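Local coordinates for OmpT protein (Vibrio cholerae serotype O1, PDB 6EHD) that probably acts as a general porin, a water-filled beta barrel through which small solutes diffuse across the outer membrane, at residues L108-T112 and T294-T298; G166-K172 and A190-Y196. The protein carries 1 engineered substitution. One frame throughout, in Å; residues are numbered along the deposited sequence.

Contact 1 joins the loop holding 108-112, folded into the barrel, to strand 293-299, its centre about 9 Å from the centre of the chain, whereas contact 2 belongs to the barrel wall, its centre about 17 Å from that same point. Along the sequence contact 2 is nested within the loop that contact 1 closes, and in space their centres lie about 12 Å apart. They touch directly: Asn194 ND2 probably donates a hydrogen bond to Arg109 O at 3.1 Å, and Tyr110 CB packs on Tyr196 CE2 at 3.7 Å. A bound MES molecule comes within about 3 Å of the Thr298 side chain in contact 1, while detergent lies near both contacts.

Contact 1. Residues L108-T112 and T294-T298. With C8E ((hydroxyethyloxy)tri(ethyloxy)octane), chain F.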
loop_
_atom_site.group_PDB
_atom_site.type_symbol
_atom_site.label_atom_id
_atom_site.label_comp_id
_atom_site.label_asym_id
_atom_site.label_seq_id
_atom_site.Cartn_x
_atom_site.Cartn_y
_atom_site.Cartn_z
ATOM N N LEU A 108 -1.820 -8.152 -3.511
ATOM C CA LEU A 108 -0.800 -7.209 -3.921
ATOM C C LEU A 108 0.442 -7.559 -3.122
ATOM O O LEU A 108 0.387 -7.597 -1.890
ATOM C CB LEU A 108 -1.276 -5.749 -3.774
ATOM C CG LEU A 108 -2.626 -5.435 -4.418
ATOM C CD1 LEU A 108 -3.029 -3.982 -4.155
ATOM C CD2 LEU A 108 -2.731 -5.695 -5.954
ATOM N N ARG A 109 1.504 -7.998 -3.828
ATOM C CA ARG A 109 2.562 -8.759 -3.143
ATOM C C ARG A 109 3.922 -8.006 -2.980
ATOM O O ARG A 109 4.945 -8.628 -2.717
ATOM C CB ARG A 109 2.815 -10.079 -3.889
ATOM C CG ARG A 109 1.584 -10.938 -4.136
ATOM C CD ARG A 109 0.680 -11.150 -2.895
ATOM N NE ARG A 109 1.445 -11.722 -1.758
ATOM C CZ ARG A 109 1.374 -11.355 -0.480
ATOM N NH1 ARG A 109 0.506 -10.438 -0.052
ATOM N NH2 ARG A 109 2.179 -11.954 0.433
ATOM N N TYR A 110 3.930 -6.685 -3.156
ATOM C CA TYR A 110 5.177 -5.879 -3.108
ATOM C C TYR A 110 5.723 -5.671 -1.638
ATOM O O TYR A 110 6.911 -5.335 -1.486
ATOM C CB TYR A 110 4.951 -4.468 -3.721
ATOM C CG TYR A 110 3.862 -3.632 -3.060
ATOM C CD1 TYR A 110 2.504 -3.744 -3.454
ATOM C CD2 TYR A 110 4.150 -2.783 -1.988
ATOM C CE1 TYR A 110 1.498 -3.036 -2.776
ATOM C CE2 TYR A 110 3.159 -2.082 -1.310
ATOM C CZ TYR A 110 1.828 -2.200 -1.706
ATOM O OH TYR A 110 0.878 -1.476 -0.996
ATOM N N GLY A 111 4.833 -5.759 -0.626
ATOM C CA GLY A 111 5.066 -5.237 0.706
ATOM C C GLY A 111 5.478 -6.261 1.739
ATOM O O GLY A 111 5.590 -5.952 2.941
ATOM N N THR A 112 5.649 -7.484 1.309
ATOM C CA THR A 112 5.849 -8.624 2.247
ATOM C C THR A 112 7.019 -8.412 3.253
ATOM O O THR A 112 6.848 -8.736 4.440
ATOM C CB THR A 112 6.059 -9.927 1.460
ATOM O OG1 THR A 112 5.042 -9.972 0.464
ATOM C CG2 THR A 112 6.008 -11.207 2.365
ATOM N N THR A 294 -2.406 -16.251 4.140
ATOM C CA THR A 294 -1.572 -15.145 3.595
ATOM C C THR A 294 -0.190 -15.204 4.172
ATOM O O THR A 294 -0.096 -15.489 5.399
ATOM C CB THR A 294 -2.220 -13.739 3.794
ATOM O OG1 THR A 294 -1.376 -12.708 3.275
ATOM C CG2 THR A 294 -2.463 -13.394 5.269
ATOM N N LEU A 295 0.862 -14.929 3.364
ATOM C CA LEU A 295 2.223 -14.687 3.867
ATOM C C LEU A 295 2.457 -13.278 4.440
ATOM O O LEU A 295 3.555 -12.967 4.856
ATOM C CB LEU A 295 3.312 -15.082 2.871
ATOM C CG LEU A 295 3.121 -16.520 2.359
ATOM C CD1 LEU A 295 4.201 -16.830 1.340
ATOM C CD2 LEU A 295 3.095 -17.510 3.512
ATOM N N GLY A 296 1.423 -12.404 4.395
ATOM C CA GLY A 296 1.513 -11.027 4.945
ATOM C C GLY A 296 0.981 -10.047 3.873
ATOM O O GLY A 296 1.251 -10.260 2.697
ATOM N N TYR A 297 0.255 -9.000 4.268
ATOM C CA TYR A 297 -0.174 -7.929 3.301
ATOM C C TYR A 297 -0.424 -6.626 4.039
ATOM O O TYR A 297 -0.539 -6.633 5.271
ATOM C CB TYR A 297 -1.397 -8.416 2.511
ATOM C CG TYR A 297 -2.785 -8.386 3.233
ATOM C CD1 TYR A 297 -3.170 -9.400 4.140
ATOM C CD2 TYR A 297 -3.688 -7.304 3.054
ATOM C CE1 TYR A 297 -4.375 -9.391 4.834
ATOM C CE2 TYR A 297 -4.902 -7.325 3.662
ATOM C CZ TYR A 297 -5.258 -8.329 4.601
ATOM O OH TYR A 297 -6.489 -8.327 5.187
ATOM N N THR A 298 -0.575 -5.551 3.248
ATOM C CA THR A 298 -0.873 -4.214 3.728
ATOM C C THR A 298 -2.172 -3.692 3.103
ATOM O O THR A 298 -2.391 -3.893 1.920
ATOM C CB THR A 298 0.368 -3.245 3.405
ATOM O OG1 THR A 298 -0.038 -1.946 3.009
ATOM C CG2 THR A 298 1.268 -3.748 2.353
HETATM O O9 C8E F . -5.374 -11.297 12.004
HETATM C C10 C8E F . -6.662 -11.487 11.453
HETATM C C11 C8E F . -7.009 -10.303 10.573
HETATM O O12 C8E F . -8.107 -10.717 9.746
HETATM C C13 C8E F . -8.306 -9.894 8.606
HETATM C C14 C8E F . -9.178 -10.497 7.518
HETATM O O15 C8E F . -8.708 -11.762 6.963
HETATM C C16 C8E F . -7.469 -11.583 6.282
HETATM C C17 C8E F . -6.804 -12.926 6.262
HETATM O O18 C8E F . -7.148 -13.489 5.017
HETATM C C19 C8E F . -6.024 -13.723 4.187
HETATM C C20 C8E F . -5.959 -15.217 4.146
HETATM O O21 C8E F . -7.017 -15.666 3.313
HETATM O O HOH W 1 2.695 -8.202 0.777
#
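Arg109 reaches across to the backbone of Gly296 and holds one carbonyl with both terminal nitrogens: Gly296 O accepts from Arg109 NH1 at 2.9 Å and from Arg109 NH2 at 3.0 Å. The oxygen lies in the guanidinium plane, so the two N-H groups meet it end-on, and the bonds are moderately bent because they converge on a single atom. The Arg109 side chain sets out away from residues 294-298; bends at chi2 (-48°) and chi3 (-56°) curl it back, a doubled-back path that the length and flexibility of arginine suit. Its NE forms a salt bridge with Glu230, which should help to balance the buried charge. A water adds to the same carbonyl, donating to Gly296 O at 3.2 Å and to Thr112 OG1 at 3.0 Å. Glycine suits position 296 because its backbone angles would press a CB against the preceding carbonyl oxygen. Gly296 N in turn donates to Thr294 OG1 at 3.0 Å, closing an ST turn. Thr298 adds a methyl contact. Thr298 CG2 lies 4.1 Å from Tyr110 OH, the two side chains crossing at about a right angle, and Gly111, without a side chain, lets its CA face Thr298 CG2 at 4.4 Å. The Tyr110 hydroxyl is bonded to Asp92. The loop between helix 90-94 and strand 117-118 is thus joined to strand 293-299, with Leu108, Arg109 and Tyr110 resting on strand 208-221 of the wall, Leu295 on strand 227-242, and Tyr297 and Thr298 against strand 304-307.

Contact 2. Residues G166-K172 and A190-Y196; sequences GGQNRDK and ADVTNSY. With C8E ((hydroxyethyloxy)tri(ethyloxy)octane), chain K.
Arg170 and Asp191 form a side-on salt bridge near one end of a regular antiparallel strand pair. From Arg170 CB, which sits 3.9 Å from Thr193 OG1, the arginine chain runs extended, its CG anti to the backbone N (chi1 -172°). Arg170 CG and then CD each pass 3.4 Å from Thr193 OG1, so the threonine flanks the aliphatic part. At the end, Arg170 NE donates to Asp191 OD1 at 2.8 Å and Arg170 NH2 to Asp191 OD2 at 2.7 Å. Both carboxylate oxygens use their syn lone pairs, and the two flat groups are only 18° from coplanar, which fixes the rotation of each. Lys172 CE packs over one guanidinium face, its NZ being bonded to Asn143, and Glu222 adds a long, weak ion pair to NH2. This is the wall of a porin barrel: strands 160-171 and 184-205 run antiparallel, with paired backbone bonds at Gly167-Tyr196, Asn169-Asn194 and Asp171-Val192. Side chains alternate between two faces. Gln168 and Ser195 share the face of Arg170 and Thr193; the extended glutamine puts Gln168 OE1 3.0 Å from Ser195 OG and Gln168 CG 3.5 Å from Thr193 CG2. The other face looks into the barrel, where Asn169 and Val192 touch Leu113 of the inner loop. Amides suit this face because they can accept and donate at once: Asn169 OD1 accepts from a water while its ND2 donates to Gln146, and Asn194 ND2 donates to that water and to the backbone O of Arg109. The Tyr196 ring lies over Gly167, which presents bare backbone to it, Gly167 O standing 3.6 Å above the plane of the Tyr196 ring; the Tyr196 hydroxyl is hydrogen-bonded to Glu150.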
loop_
_atom_site.group_PDB
_atom_site.type_symbol
_atom_site.label_atom_id
_atom_site.label_comp_id
_atom_site.label_asym_id
_atom_site.label_seq_id
_atom_site.Cartn_x
_atom_site.Cartn_y
_atom_site.Cartn_z
ATOM N N GLY A 166 7.277 -3.665 -11.353
ATOM C CA GLY A 166 7.684 -4.423 -10.213
ATOM C C GLY A 166 9.080 -4.093 -9.759
ATOM O O GLY A 166 9.543 -2.952 -9.875
ATOM N N GLY A 167 9.697 -5.064 -9.120
ATOM C CA GLY A 167 10.971 -4.826 -8.453
ATOM C C GLY A 167 11.509 -5.943 -7.580
ATOM O O GLY A 167 11.073 -7.103 -7.657
ATOM N N GLN A 168 12.537 -5.565 -6.802
ATOM C CA GLN A 168 13.203 -6.439 -5.871
ATOM C C GLN A 168 13.547 -5.794 -4.560
ATOM O O GLN A 168 14.018 -4.647 -4.546
ATOM C CB GLN A 168 14.513 -7.035 -6.576
ATOM C CG GLN A 168 15.043 -8.202 -5.760
ATOM C CD GLN A 168 16.189 -8.899 -6.505
ATOM O OE1 GLN A 168 15.998 -9.910 -7.267
ATOM N NE2 GLN A 168 17.326 -8.296 -6.403
ATOM N N ASN A 169 13.275 -6.493 -3.449
ATOM C CA ASN A 169 13.416 -5.974 -2.080
ATOM C C ASN A 169 14.153 -7.073 -1.262
ATOM O O ASN A 169 13.736 -8.227 -1.276
ATOM C CB ASN A 169 12.042 -5.649 -1.482
ATOM C CG ASN A 169 12.040 -5.123 -0.054
ATOM O OD1 ASN A 169 11.055 -5.394 0.644
ATOM N ND2 ASN A 169 13.063 -4.269 0.391
ATOM N N ARG A 170 15.293 -6.716 -0.652
ATOM C CA ARG A 170 16.122 -7.710 0.121
ATOM C C ARG A 170 16.323 -7.263 1.531
ATOM O O ARG A 170 16.674 -6.101 1.757
ATOM C CB ARG A 170 17.518 -7.916 -0.530
ATOM C CG ARG A 170 18.317 -9.074 0.110
ATOM C CD ARG A 170 19.526 -9.470 -0.752
ATOM N NE ARG A 170 20.404 -10.400 -0.021
ATOM C CZ ARG A 170 21.621 -10.764 -0.443
ATOM N NH1 ARG A 170 22.136 -10.283 -1.588
ATOM N NH2 ARG A 170 22.334 -11.618 0.282
ATOM N N ASP A 171 16.107 -8.168 2.488
ATOM C CA ASP A 171 16.377 -7.897 3.887
ATOM C C ASP A 171 17.320 -9.023 4.418
ATOM O O ASP A 171 16.912 -10.192 4.522
ATOM C CB ASP A 171 15.128 -7.888 4.730
ATOM C CG ASP A 171 15.410 -7.407 6.195
ATOM O OD1 ASP A 171 16.424 -7.793 6.793
ATOM O OD2 ASP A 171 14.638 -6.623 6.739
ATOM N N LYS A 172 18.543 -8.639 4.766
ATOM C CA LYS A 172 19.589 -9.626 5.127
ATOM C C LYS A 172 19.419 -10.207 6.523
ATOM O O LYS A 172 20.059 -11.195 6.826
ATOM C CB LYS A 172 20.983 -9.001 4.958
ATOM C CG LYS A 172 21.410 -8.875 3.506
ATOM C CD LYS A 172 22.632 -7.968 3.371
ATOM C CE LYS A 172 23.069 -7.865 1.935
ATOM N NZ LYS A 172 24.394 -7.186 1.801
ATOM N N ALA A 190 16.457 -14.804 8.633
ATOM C CA ALA A 190 16.941 -15.245 7.359
ATOM C C ALA A 190 17.237 -14.054 6.456
ATOM O O ALA A 190 16.729 -12.955 6.705
ATOM C CB ALA A 190 15.914 -16.160 6.742
ATOM N N ASP A 191 18.130 -14.281 5.510
ATOM C CA ASP A 191 18.435 -13.378 4.410
ATOM C C ASP A 191 17.426 -13.694 3.267
ATOM O O ASP A 191 17.554 -14.701 2.549
ATOM C CB ASP A 191 19.915 -13.577 3.992
ATOM C CG ASP A 191 20.390 -12.634 2.887
ATOM O OD1 ASP A 191 19.597 -11.892 2.216
ATOM O OD2 ASP A 191 21.617 -12.667 2.623
ATOM N N VAL A 192 16.400 -12.826 3.127
ATOM C CA VAL A 192 15.255 -13.091 2.210
ATOM C C VAL A 192 15.141 -11.955 1.170
ATOM O O VAL A 192 15.317 -10.779 1.507
ATOM C CB VAL A 192 13.959 -13.340 2.998
ATOM C CG1 VAL A 192 13.663 -12.228 3.979
ATOM C CG2 VAL A 192 12.749 -13.563 2.068
ATOM N N THR A 193 14.963 -12.359 -0.076
ATOM C CA THR A 193 14.710 -11.471 -1.235
ATOM C C THR A 193 13.258 -11.714 -1.730
ATOM O O THR A 193 12.833 -12.892 -1.864
ATOM C CB THR A 193 15.716 -11.773 -2.384
ATOM O OG1 THR A 193 17.058 -11.520 -1.913
ATOM C CG2 THR A 193 15.553 -10.830 -3.548
ATOM N N ASN A 194 12.518 -10.624 -1.984
ATOM C CA ASN A 194 11.152 -10.692 -2.590
ATOM C C ASN A 194 11.274 -10.023 -3.922
ATOM O O ASN A 194 11.661 -8.862 -3.934
ATOM C CB ASN A 194 10.189 -9.932 -1.671
ATOM C CG ASN A 194 8.718 -10.045 -2.110
ATOM O OD1 ASN A 194 8.352 -11.009 -2.767
ATOM N ND2 ASN A 194 7.863 -9.040 -1.698
ATOM N N SER A 195 11.068 -10.777 -5.029
ATOM C CA SER A 195 11.061 -10.299 -6.376
ATOM C C SER A 195 9.610 -10.363 -6.935
ATOM O O SER A 195 8.974 -11.375 -6.877
ATOM C CB SER A 195 11.992 -11.172 -7.262
ATOM O OG SER A 195 13.293 -11.143 -6.660
ATOM N N TYR A 196 9.115 -9.273 -7.523
ATOM C CA TYR A 196 7.688 -9.217 -7.882
ATOM C C TYR A 196 7.421 -8.451 -9.198
ATOM O O TYR A 196 8.196 -7.613 -9.657
ATOM C CB TYR A 196 6.851 -8.660 -6.635
ATOM C CG TYR A 196 7.522 -7.392 -6.004
ATOM C CD1 TYR A 196 8.489 -7.559 -4.996
ATOM C CD2 TYR A 196 7.266 -6.113 -6.498
ATOM C CE1 TYR A 196 9.179 -6.466 -4.450
ATOM C CE2 TYR A 196 7.931 -4.996 -5.916
ATOM C CZ TYR A 196 8.916 -5.192 -4.912
ATOM O OH TYR A 196 9.613 -4.119 -4.342
HETATM C C1 C8E K . 6.958 -9.326 -19.779
HETATM C C2 C8E K . 8.308 -9.564 -19.113
HETATM C C3 C8E K . 8.151 -10.397 -17.871
HETATM C C4 C8E K . 9.174 -9.991 -16.854
HETATM C C5 C8E K . 9.160 -10.965 -15.744
HETATM C C6 C8E K . 10.109 -10.570 -14.644
HETATM C C7 C8E K . 9.785 -11.492 -13.498
HETATM C C8 C8E K . 10.610 -11.307 -12.247
HETATM O O9 C8E K . 9.996 -12.201 -11.304
HETATM C C10 C8E K . 9.021 -11.626 -10.451
HETATM C C11 C8E K . 7.895 -12.620 -10.179
HETATM O O12 C8E K . 8.457 -13.841 -9.720
HETATM O O HOH W 2 8.713 -6.639 0.089
#